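Local coordinates for protein putative tryptophan halogenase (Xanthomonas campestris pv. campestris, PDB 6Y1W) that probably acts as a flavin-dependent halogenase, using bound FAD to halogenate an aromatic substrate, as in the tryptophan halogenase family, at residues Glu494-Arg497 / Arg498-Ala502. Sequence-based numbering, arbitrary orientation.
Sequences EFLR and RYCPA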
loop_
_atom_site.group_PDB
_atom_site.type_symbol
_atom_site.label_atom_id
_atom_site.label_comp_id
_atom_site.label_asym_id
_atom_site.label_seq_id
_atom_site.Cartn_x
_atom_site.Cartn_y
_atom_site.Cartn_z
ATOM N N GLU A 494 -6.187 10.460 -35.773
ATOM C CA GLU A 494 -7.519 11.046 -35.868
ATOM C C GLU A 494 -7.970 11.590 -34.522
ATOM O O GLU A 494 -8.561 12.678 -34.441
ATOM C CB GLU A 494 -8.509 10.006 -36.394
ATOM C CG GLU A 494 -8.450 9.890 -37.897
ATOM C CD GLU A 494 -9.232 8.712 -38.424
ATOM O OE1 GLU A 494 -8.824 8.164 -39.478
ATOM O OE2 GLU A 494 -10.254 8.353 -37.785
ATOM N N PHE A 495 -7.677 10.866 -33.442
ATOM C CA PHE A 495 -8.061 11.363 -32.138
ATOM C C PHE A 495 -7.300 12.641 -31.789
ATOM O O PHE A 495 -7.893 13.603 -31.301
ATOM C CB PHE A 495 -7.851 10.278 -31.069
ATOM C CG PHE A 495 -8.466 10.653 -29.771
ATOM C CD1 PHE A 495 -9.853 10.559 -29.596
ATOM C CD2 PHE A 495 -7.697 11.175 -28.749
ATOM C CE1 PHE A 495 -10.444 10.966 -28.393
ATOM C CE2 PHE A 495 -8.277 11.586 -27.560
ATOM C CZ PHE A 495 -9.659 11.483 -27.372
ATOM N N LEU A 496 -5.986 12.675 -32.051
ATOM C CA LEU A 496 -5.206 13.877 -31.763
ATOM C C LEU A 496 -5.752 15.092 -32.514
ATOM O O LEU A 496 -5.883 16.180 -31.952
ATOM C CB LEU A 496 -3.746 13.654 -32.138
ATOM C CG LEU A 496 -3.014 12.560 -31.330
ATOM C CD1 LEU A 496 -1.697 12.241 -32.017
ATOM C CD2 LEU A 496 -2.742 13.133 -29.907
ATOM N N ARG A 497 -6.026 14.911 -33.800
ATOM C CA ARG A 497 -6.509 16.027 -34.609
ATOM C C ARG A 497 -7.787 16.623 -34.034
ATOM O O ARG A 497 -8.006 17.840 -34.131
ATOM C CB ARG A 497 -6.763 15.556 -36.030
ATOM C CG ARG A 497 -5.550 15.704 -36.929
ATOM C CD ARG A 497 -5.938 15.565 -38.395
ATOM N NE ARG A 497 -6.201 14.175 -38.758
ATOM C CZ ARG A 497 -5.258 13.314 -39.126
ATOM N NH1 ARG A 497 -3.988 13.711 -39.169
ATOM N NH2 ARG A 497 -5.583 12.064 -39.448
ATOM N N ARG A 498 -8.660 15.783 -33.468
ATOM C CA ARG A 498 -9.916 16.282 -32.908
ATOM C C ARG A 498 -9.799 16.755 -31.465
ATOM O O ARG A 498 -10.556 17.646 -31.048
ATOM C CB ARG A 498 -11.005 15.197 -32.962
ATOM C CG ARG A 498 -11.170 14.525 -34.306
ATOM C CD ARG A 498 -12.450 13.679 -34.363
ATOM N NE ARG A 498 -12.481 12.605 -33.367
ATOM C CZ ARG A 498 -12.617 11.312 -33.665
ATOM N NH1 ARG A 498 -12.638 10.401 -32.697
ATOM N NH2 ARG A 498 -12.731 10.927 -34.932
ATOM N N TYR A 499 -8.871 16.209 -30.683
ATOM C CA TYR A 499 -8.879 16.440 -29.241
ATOM C C TYR A 499 -7.863 17.484 -28.800
ATOM O O TYR A 499 -8.165 18.316 -27.944
ATOM C CB TYR A 499 -8.596 15.123 -28.509
ATOM C CG TYR A 499 -8.598 15.226 -26.993
ATOM C CD1 TYR A 499 -9.789 15.377 -26.280
ATOM C CD2 TYR A 499 -7.393 15.144 -26.268
ATOM C CE1 TYR A 499 -9.778 15.472 -24.892
ATOM C CE2 TYR A 499 -7.373 15.220 -24.906
ATOM C CZ TYR A 499 -8.556 15.384 -24.202
ATOM O OH TYR A 499 -8.533 15.444 -22.836
ATOM N N CYS A 500 -6.671 17.466 -29.376
ATOM C CA CYS A 500 -5.626 18.321 -28.864
ATOM C C CYS A 500 -4.627 18.685 -29.945
ATOM O O CYS A 500 -3.426 18.571 -29.716
ATOM C CB CYS A 500 -4.938 17.619 -27.677
ATOM S SG CYS A 500 -4.214 16.013 -28.106
ATOM N N PRO A 501 -5.067 19.159 -31.117
ATOM C CA PRO A 501 -4.110 19.456 -32.196
ATOM C C PRO A 501 -3.139 20.576 -31.836
ATOM O O PRO A 501 -3.527 21.659 -31.362
ATOM C CB PRO A 501 -5.020 19.841 -33.379
ATOM C CG PRO A 501 -6.266 20.317 -32.748
ATOM C CD PRO A 501 -6.462 19.429 -31.537
ATOM N N ALA A 502 -1.834 20.274 -31.997
ATOM C CA ALA A 502 -0.742 21.214 -31.820
ATOM C C ALA A 502 -0.362 21.790 -33.177
ATOM O O ALA A 502 -0.394 21.078 -34.180
ATOM C CB ALA A 502 0.502 20.542 -31.216
#
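Phe495 and Tyr499, one helical turn apart, send their rings off the helix together, nearly parallel but offset with little overlap. The planes are 23° apart and the ring centroids 5.2 Å. A CH-pi contact adds to this: CB of Tyr499 sits over one face of the Phe495 ring, 3.7 Å from its CE2. Both residues hold CG anti to the backbone N, which sends the two rings off in the same direction. His153 meets both rings at a steep angle, and the Tyr499 hydroxyl is hydrogen-bonded to Glu77. One residue further along, CD2 of Leu496 touches SG of Cys500 at 3.7 Å. These two side chains are buried, Leu496 against strand 87-89 and Cys500 against Met81 of helix 77-83.

Residues 494-499 form the C-terminal part of helix 492-499; 500-502 lead out of it. Backbone i to i+4 bonds run to its last turn: Arg498 N to Glu494 O, Tyr499 N to Phe495 O, and Cys500 N to Leu496 O at 3.0 Å. Cys500 then leaves helical geometry. Pro501 follows and has no N-H to give; its CG packs 3.3 Å from Arg497 O. The Gln280 side chain hydrogen-bonds both Cys500 O and Ala502 N.

The Arg498 side chain runs back along the helix, its CG 3.2 Å from Glu494 O. A bend at chi3 (-60°) brings one guanidinium face over that oxygen. NH1 lies at the edge of the Phe495 ring, 4.2 Å from CD1, with the two planes 80° apart. Glu494 OE2 is 4.6 Å from Arg498 NH2 and far from the guanidinium plane, so the charges attract without a salt bridge.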